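PDB 6CUL: pyoverdine synthetase F from Pseudomonas aeruginosa PAO1, which is an enzyme of the pyoverdine system with a Rossmann-like alpha/beta fold, its central mixed sheet mostly parallel and flanked by helices. Local coordinates for residues A[6-11]-A[35-40]; A[52-57]-A[95-100]. All blocks are in the same frame, centred on the assembly; numbering follows the deposited sequence.

Contact 1: A[6-11]-A[35-40]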
ATOM      1  N   LEU A   6     -10.573  10.768   6.231  1.00 43.08           N
ATOM      2  CA  LEU A   6      -9.685   9.740   5.740  1.00 39.80           C
ATOM      3  C   LEU A   6      -8.289   9.686   6.305  1.00 39.87           C
ATOM      4  O   LEU A   6      -7.596  10.644   6.318  1.00 39.31           O
ATOM      5  CB  LEU A   6      -9.578   9.946   4.233  1.00 36.84           C
ATOM      6  CG  LEU A   6      -9.440   8.656   3.457  1.00 40.06           C
ATOM      7  CD1 LEU A   6     -10.800   8.156   3.112  1.00 43.48           C
ATOM      8  CD2 LEU A   6      -8.557   8.785   2.270  1.00 43.13           C
ATOM      9  N   ALA A   7      -7.900   8.487   6.679  1.00 39.19           N
ATOM     10  CA  ALA A   7      -6.624   8.169   7.336  1.00 39.28           C
ATOM     11  C   ALA A   7      -5.811   7.221   6.499  1.00 32.59           C
ATOM     12  O   ALA A   7      -6.316   6.310   5.971  1.00 27.20           O
ATOM     13  CB  ALA A   7      -6.838   7.603   8.705  1.00 39.10           C
ATOM     14  N   TYR A   8      -4.558   7.469   6.360  1.00 40.83           N
ATOM     15  CA  TYR A   8      -3.751   6.638   5.523  1.00 40.77           C
ATOM     16  C   TYR A   8      -2.611   5.915   6.288  1.00 36.40           C
ATOM     17  O   TYR A   8      -2.043   6.449   7.171  1.00 30.88           O
ATOM     18  CB  TYR A   8      -3.243   7.540   4.392  1.00 43.97           C
ATOM     19  CG  TYR A   8      -2.554   6.905   3.228  1.00 38.70           C
ATOM     20  CD1 TYR A   8      -1.296   6.419   3.338  1.00 30.01           C
ATOM     21  CD2 TYR A   8      -3.149   6.853   2.018  1.00 34.97           C
ATOM     22  CE1 TYR A   8      -0.657   5.869   2.292  1.00 32.58           C
ATOM     23  CE2 TYR A   8      -2.516   6.310   0.957  1.00 38.94           C
ATOM     24  CZ  TYR A   8      -1.254   5.811   1.095  1.00 38.33           C
ATOM     25  OH  TYR A   8      -0.604   5.286   0.037  1.00 31.65           O
ATOM     26  N   ILE A   9      -2.376   4.668   5.972  1.00 32.19           N
ATOM     27  CA  ILE A   9      -1.333   3.895   6.623  1.00 42.08           C
ATOM     28  C   ILE A   9      -0.387   3.139   5.688  1.00 35.13           C
ATOM     29  O   ILE A   9      -0.836   2.435   4.854  1.00 36.71           O
ATOM     30  CB  ILE A   9      -1.906   2.845   7.623  1.00 35.74           C
ATOM     31  CG1 ILE A   9      -2.962   3.434   8.520  1.00 30.34           C
ATOM     32  CG2 ILE A   9      -0.808   2.246   8.456  1.00 33.70           C
ATOM     33  CD1 ILE A   9      -3.603   2.447   9.429  1.00 32.39           C
ATOM     34  N   TRP A  10       0.901   3.296   5.860  1.00 37.04           N
ATOM     35  CA  TRP A  10       1.848   2.562   5.102  1.00 37.55           C
ATOM     36  C   TRP A  10       3.220   2.341   5.804  1.00 47.10           C
ATOM     37  O   TRP A  10       3.694   3.154   6.513  1.00 41.99           O
ATOM     38  CB  TRP A  10       2.015   3.223   3.778  1.00 37.04           C
ATOM     39  CG  TRP A  10       2.667   4.512   3.847  1.00 36.59           C
ATOM     40  CD1 TRP A  10       2.821   5.286   4.916  1.00 36.05           C
ATOM     41  CD2 TRP A  10       3.241   5.214   2.766  1.00 46.05           C
ATOM     42  NE1 TRP A  10       3.449   6.405   4.595  1.00 30.64           N
ATOM     43  CE2 TRP A  10       3.719   6.395   3.265  1.00 30.45           C
ATOM     44  CE3 TRP A  10       3.346   4.974   1.405  1.00 43.90           C
ATOM     45  CZ2 TRP A  10       4.322   7.277   2.499  1.00 31.97           C
ATOM     46  CZ3 TRP A  10       3.931   5.862   0.663  1.00 28.46           C
ATOM     47  CH2 TRP A  10       4.413   6.991   1.192  1.00 34.27           C
ATOM     48  N   SER A  11       3.839   1.239   5.563  1.00 44.78           N
ATOM     49  CA  SER A  11       5.097   1.005   6.139  1.00 37.26           C
ATOM     50  C   SER A  11       6.072   1.699   5.238  1.00 39.55           C
ATOM     51  O   SER A  11       6.218   1.257   4.167  1.00 37.64           O
ATOM     52  CB  SER A  11       5.414  -0.475   6.068  1.00 33.18           C
ATOM     53  OG  SER A  11       4.711  -1.243   6.963  1.00 38.44           O
ATOM     54  N   SER A  35       4.281   7.477  -5.684  1.00 28.24           N
ATOM     55  CA  SER A  35       3.656   6.733  -4.661  1.00 26.17           C
ATOM     56  C   SER A  35       2.159   6.730  -4.727  1.00 28.88           C
ATOM     57  O   SER A  35       1.562   7.480  -5.402  1.00 24.23           O
ATOM     58  CB  SER A  35       4.086   7.209  -3.318  1.00 23.85           C
ATOM     59  OG  SER A  35       3.511   8.381  -2.978  1.00 31.90           O
ATOM     60  N   VAL A  36       1.582   5.792  -4.032  1.00 39.34           N
ATOM     61  CA  VAL A  36       0.159   5.708  -3.903  1.00 35.46           C
ATOM     62  C   VAL A  36      -0.398   6.938  -3.213  1.00 34.24           C
ATOM     63  O   VAL A  36      -1.414   7.378  -3.584  1.00 34.82           O
ATOM     64  CB  VAL A  36      -0.259   4.482  -3.163  1.00 30.00           C
ATOM     65  CG1 VAL A  36      -1.731   4.470  -2.954  1.00 36.91           C
ATOM     66  CG2 VAL A  36       0.145   3.275  -3.925  1.00 37.79           C
ATOM     67  N   LEU A  37       0.260   7.436  -2.186  1.00 32.49           N
ATOM     68  CA  LEU A  37      -0.143   8.632  -1.519  1.00 28.06           C
ATOM     69  C   LEU A  37      -0.037   9.859  -2.405  1.00 30.78           C
ATOM     70  O   LEU A  37      -0.874  10.662  -2.396  1.00 27.11           O
ATOM     71  CB  LEU A  37       0.651   8.808  -0.243  1.00 31.39           C
ATOM     72  CG  LEU A  37       0.258   9.920   0.710  1.00 36.87           C
ATOM     73  CD1 LEU A  37      -1.071   9.622   1.303  1.00 30.87           C
ATOM     74  CD2 LEU A  37       1.267  10.185   1.802  1.00 39.85           C
ATOM     75  N   GLU A  38       0.999   9.963  -3.187  1.00 35.08           N
ATOM     76  CA  GLU A  38       1.124  11.092  -4.085  1.00 37.41           C
ATOM     77  C   GLU A  38      -0.009  11.119  -5.090  1.00 32.38           C
ATOM     78  O   GLU A  38      -0.486  12.151  -5.385  1.00 35.90           O
ATOM     79  CB  GLU A  38       2.453  11.139  -4.794  1.00 32.58           C
ATOM     80  CG  GLU A  38       2.675  12.457  -5.455  1.00 28.90           C
ATOM     81  CD  GLU A  38       4.069  12.683  -5.872  1.00 36.15           C
ATOM     82  OE1 GLU A  38       4.823  11.775  -5.841  1.00 38.06           O
ATOM     83  OE2 GLU A  38       4.429  13.776  -6.225  1.00 47.33           O
ATOM     84  N   SER A  39      -0.395   9.974  -5.588  1.00 24.45           N
ATOM     85  CA  SER A  39      -1.479   9.946  -6.462  1.00 27.14           C
ATOM     86  C   SER A  39      -2.765  10.389  -5.777  1.00 30.40           C
ATOM     87  O   SER A  39      -3.492  11.052  -6.386  1.00 26.61           O
ATOM     88  CB  SER A  39      -1.639   8.601  -7.148  1.00 36.42           C
ATOM     89  OG  SER A  39      -2.207   8.822  -8.356  1.00 27.04           O
ATOM     90  N   LEU A  40      -3.015   9.951  -4.564  1.00 24.08           N
ATOM     91  CA  LEU A  40      -4.156  10.327  -3.747  1.00 25.54           C
ATOM     92  C   LEU A  40      -4.165  11.789  -3.382  1.00 24.01           C
ATOM     93  O   LEU A  40      -5.162  12.371  -3.339  1.00 23.59           O
ATOM     94  CB  LEU A  40      -4.253   9.452  -2.523  1.00 17.24           C
ATOM     95  CG  LEU A  40      -5.436   9.471  -1.637  1.00 14.61           C
ATOM     96  CD1 LEU A  40      -6.636   9.115  -2.427  1.00 25.77           C
ATOM     97  CD2 LEU A  40      -5.277   8.501  -0.516  1.00 28.18           C
TER
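Leu-37 sets its methyl CD1 almost squarely on the ring of Tyr-8, 3.5 Å from CD1 to the ring centroid and only 8° off the ring normal. This CH-pi contact is the tight part of the packing between strand 6-9 and helix 36-46, whose short segments run nearly antiparallel (159°). Tyr-8 holds CG anti to its own backbone N (chi1 -170°), which sends the long side chain across to the first turn of the helix. Two neighbours meet the tyrosine near its ring plane: Leu-40 at the edge, with CD2 3.7 Å from Tyr-8 CD2, and Val-36 at the hydroxyl end, with CG1 3.3 Å from Tyr-8 OH. Leu-37 N is 3.2 Å from Tyr-8 OH but badly angled for a bond; the OH is instead hydrogen-bonded to Asp-146. Packing slackens toward both ends, although everything remains buried. At one end Leu-6 CD2 approaches Leu-40 CD2 to 4.3 Å; at the other, the Trp-10 rim has CZ3 4.2 Å from Ser-35 CB. Ser-35 suits the start of the helix, because its OG accepts the N-H of Glu-38 as an N-cap. Between the segments the chemistry is apolar: branched aliphatic chains fit round an aromatic face and edge, while Tyr-8, being amphipathic, can fill this interior and still satisfy its hydroxyl beyond it.

Contact 2: A[52-57]-A[95-100]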
ATOM      1  N   ALA A  52     -15.153  14.923  -1.279  1.00 34.32           N
ATOM      2  CA  ALA A  52     -15.665  13.926  -0.371  1.00 43.67           C
ATOM      3  C   ALA A  52     -14.868  13.536   0.850  1.00 45.63           C
ATOM      4  O   ALA A  52     -15.433  12.941   1.709  1.00 39.44           O
ATOM      5  CB  ALA A  52     -15.973  12.647  -1.139  1.00 33.82           C
ATOM      6  N   TYR A  53     -13.587  13.830   0.879  1.00 42.55           N
ATOM      7  CA  TYR A  53     -12.730  13.412   1.954  1.00 45.28           C
ATOM      8  C   TYR A  53     -11.672  14.423   2.396  1.00 46.51           C
ATOM      9  O   TYR A  53     -11.295  15.291   1.695  1.00 41.98           O
ATOM     10  CB  TYR A  53     -11.988  12.170   1.510  1.00 32.48           C
ATOM     11  CG  TYR A  53     -12.767  10.925   1.231  1.00 32.27           C
ATOM     12  CD1 TYR A  53     -13.274  10.207   2.221  1.00 33.71           C
ATOM     13  CD2 TYR A  53     -12.910  10.434  -0.043  1.00 30.02           C
ATOM     14  CE1 TYR A  53     -13.948   9.064   1.990  1.00 30.31           C
ATOM     15  CE2 TYR A  53     -13.609   9.264  -0.284  1.00 34.41           C
ATOM     16  CZ  TYR A  53     -14.125   8.597   0.748  1.00 25.71           C
ATOM     17  OH  TYR A  53     -14.796   7.467   0.601  1.00 28.49           O
ATOM     18  N   GLU A  54     -11.210  14.295   3.604  1.00 47.52           N
ATOM     19  CA  GLU A  54     -10.105  15.096   4.023  1.00 50.20           C
ATOM     20  C   GLU A  54      -9.085  14.108   4.509  1.00 47.56           C
ATOM     21  O   GLU A  54      -9.398  13.331   5.365  1.00 44.64           O
ATOM     22  CB  GLU A  54     -10.463  16.041   5.126  1.00 49.71           C
ATOM     23  CG  GLU A  54      -9.406  17.095   5.264  1.00 49.00           C
ATOM     24  CD  GLU A  54      -9.527  17.861   6.514  1.00 36.30           C
ATOM     25  OE1 GLU A  54     -10.428  17.661   7.222  1.00 40.51           O
ATOM     26  OE2 GLU A  54      -8.722  18.653   6.784  1.00 42.45           O
ATOM     27  N   LEU A  55      -7.872  14.123   3.992  1.00 41.43           N
ATOM     28  CA  LEU A  55      -6.918  13.179   4.478  1.00 38.54           C
ATOM     29  C   LEU A  55      -6.491  13.719   5.868  1.00 50.64           C
ATOM     30  O   LEU A  55      -6.055  14.845   6.011  1.00 48.30           O
ATOM     31  CB  LEU A  55      -5.777  13.063   3.505  1.00 38.99           C
ATOM     32  CG  LEU A  55      -4.574  12.238   3.938  1.00 36.26           C
ATOM     33  CD1 LEU A  55      -4.868  10.782   4.013  1.00 25.52           C
ATOM     34  CD2 LEU A  55      -3.414  12.514   3.028  1.00 38.29           C
ATOM     35  N   VAL A  56      -6.633  12.916   6.902  1.00 52.25           N
ATOM     36  CA  VAL A  56      -6.327  13.442   8.211  1.00 50.48           C
ATOM     37  C   VAL A  56      -5.004  13.035   8.799  1.00 47.75           C
ATOM     38  O   VAL A  56      -4.347  13.838   9.349  1.00 59.66           O
ATOM     39  CB  VAL A  56      -7.504  13.288   9.183  1.00 49.44           C
ATOM     40  CG1 VAL A  56      -8.675  14.062   8.674  1.00 46.51           C
ATOM     41  CG2 VAL A  56      -7.856  11.846   9.402  1.00 41.03           C
ATOM     42  N   GLY A  57      -4.592  11.813   8.647  1.00 37.08           N
ATOM     43  CA  GLY A  57      -3.313  11.422   9.152  1.00 38.96           C
ATOM     44  C   GLY A  57      -2.601  10.474   8.248  1.00 42.76           C
ATOM     45  O   GLY A  57      -3.211   9.706   7.596  1.00 43.03           O
ATOM     46  N   GLN A  95      -4.463  19.501  -0.019  1.00 57.36           N
ATOM     47  CA  GLN A  95      -5.568  20.320   0.410  1.00 63.39           C
ATOM     48  C   GLN A  95      -5.112  21.464   1.253  1.00 67.64           C
ATOM     49  O   GLN A  95      -5.567  21.602   2.351  1.00 67.67           O
ATOM     50  CB  GLN A  95      -6.616  19.512   1.156  1.00 70.14           C
ATOM     51  CG  GLN A  95      -7.925  20.279   1.321  1.00 71.20           C
ATOM     52  CD  GLN A  95      -8.082  21.008   2.645  1.00 62.63           C
ATOM     53  OE1 GLN A  95      -7.233  20.935   3.514  1.00 53.43           O
ATOM     54  NE2 GLN A  95      -9.163  21.757   2.762  1.00 50.36           N
ATOM     55  N   GLY A  96      -4.141  22.224   0.804  1.00 63.58           N
ATOM     56  CA  GLY A  96      -3.672  23.291   1.654  1.00 61.53           C
ATOM     57  C   GLY A  96      -3.141  22.876   3.013  1.00 65.08           C
ATOM     58  O   GLY A  96      -3.416  23.542   3.959  1.00 77.95           O
ATOM     59  N   LYS A  97      -2.448  21.747   3.112  1.00 72.67           N
ATOM     60  CA  LYS A  97      -1.822  21.269   4.312  1.00 73.08           C
ATOM     61  C   LYS A  97      -0.505  20.719   3.793  1.00 75.54           C
ATOM     62  O   LYS A  97      -0.491  20.025   2.795  1.00 78.09           O
ATOM     63  CB  LYS A  97      -2.567  20.104   4.951  1.00 64.06           C
ATOM     64  CG  LYS A  97      -4.020  20.286   5.292  1.00 77.04           C
ATOM     65  CD  LYS A  97      -4.519  19.063   6.046  1.00 80.53           C
ATOM     66  CE  LYS A  97      -6.022  19.037   6.248  1.00 66.27           C
ATOM     67  NZ  LYS A  97      -6.448  18.043   7.248  1.00 59.19           N
ATOM     68  N   THR A  98       0.594  21.000   4.463  1.00 71.26           N
ATOM     69  CA  THR A  98       1.889  20.487   4.096  1.00 68.84           C
ATOM     70  C   THR A  98       1.762  18.996   4.281  1.00 60.41           C
ATOM     71  O   THR A  98       1.365  18.593   5.303  1.00 51.74           O
ATOM     72  CB  THR A  98       2.944  21.041   5.050  1.00 59.61           C
ATOM     73  OG1 THR A  98       2.959  22.447   4.991  1.00 60.32           O
ATOM     74  CG2 THR A  98       4.227  20.574   4.720  1.00 63.94           C
ATOM     75  N   LEU A  99       2.088  18.180   3.292  1.00 56.06           N
ATOM     76  CA  LEU A  99       1.896  16.750   3.444  1.00 56.55           C
ATOM     77  C   LEU A  99       2.723  16.121   4.529  1.00 56.36           C
ATOM     78  O   LEU A  99       2.228  15.266   5.229  1.00 42.13           O
ATOM     79  CB  LEU A  99       2.075  16.002   2.147  1.00 53.23           C
ATOM     80  CG  LEU A  99       2.064  14.518   2.236  1.00 50.05           C
ATOM     81  CD1 LEU A  99       0.694  13.903   2.189  1.00 53.52           C
ATOM     82  CD2 LEU A  99       2.788  13.998   1.076  1.00 49.93           C
ATOM     83  N   ASN A 100       3.955  16.583   4.636  1.00 54.51           N
ATOM     84  CA  ASN A 100       4.896  16.115   5.670  1.00 47.46           C
ATOM     85  C   ASN A 100       4.438  16.350   7.099  1.00 47.40           C
ATOM     86  O   ASN A 100       4.687  15.567   7.951  1.00 41.73           O
ATOM     87  CB  ASN A 100       6.263  16.667   5.437  1.00 53.65           C
ATOM     88  CG  ASN A 100       6.924  16.009   4.298  1.00 54.55           C
ATOM     89  OD1 ASN A 100       7.248  14.873   4.399  1.00 57.28           O
ATOM     90  ND2 ASN A 100       7.077  16.698   3.198  1.00 55.78           N
TER
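Lys-97 reaches across to Glu-54, and its ammonium forms a salt bridge with the carboxylate, NZ lying 2.4 Å from Glu-54 OE2. That separation is implausibly short, and OE2 also crowds Lys-97 CE, so the pairing of charges is more trustworthy than its exact length. The lysine chain is extended beyond CG and meets the glutamate chain at about a right angle. Glu-54 turns CG anti to its backbone N (chi1 -164°) and is likewise extended, which carries its carboxylate out to the lysine. A second, weak hydrogen bond runs from Lys-97 NZ to Leu-55 O at 3.5 Å. A long flexible lysine suits this partly exposed place, where it can span the gap and offer several N-H groups. On the buried side Leu-55 CD2 and Leu-99 CD1 touch loosely at 4.4 Å, and both leucines also pack on Leu-37 of helix 36-46. Further out, Asn-45 OD1 accepts from Gln-95 N, while Asn-100 OD1 accepts from Trp-86 NE1 and pairs with Tyr-88 OH, tethering both ends of 95-100. Gln-95 and Gly-96, both at positive phi, turn the chain just before Lys-97. The whole joins the start of strand 55-60 to the connection leading into strand 103-105, its parallel neighbour at one edge of a Rossmann-like sheet.

Contacts 1 and 2 lie about 11 Å apart, centre to centre, and meet along adjacent parallel strands: Tyr-8 N lies 2.9 Å from Gly-57 O, a probable hydrogen bond. Helix 36-46 connects them, since it falls in the beta-alpha-beta crossover from strand 6-9 to strand 55-60, and its Leu-37 belongs to the packing of both. Leu-6 CD1 also packs against Tyr-53 CD1 at 3.3 Å. The pocket of the bound ligand FGD is lined by Pro-67, Arg-68, Gly-71, Lys-72 and Asp-75 and by Thr-109, Tyr-110, Arg-112, Tyr-113 and Pro-114. None of these belongs to either contact; the two groups follow strands 55-60 and 103-105 in the chain.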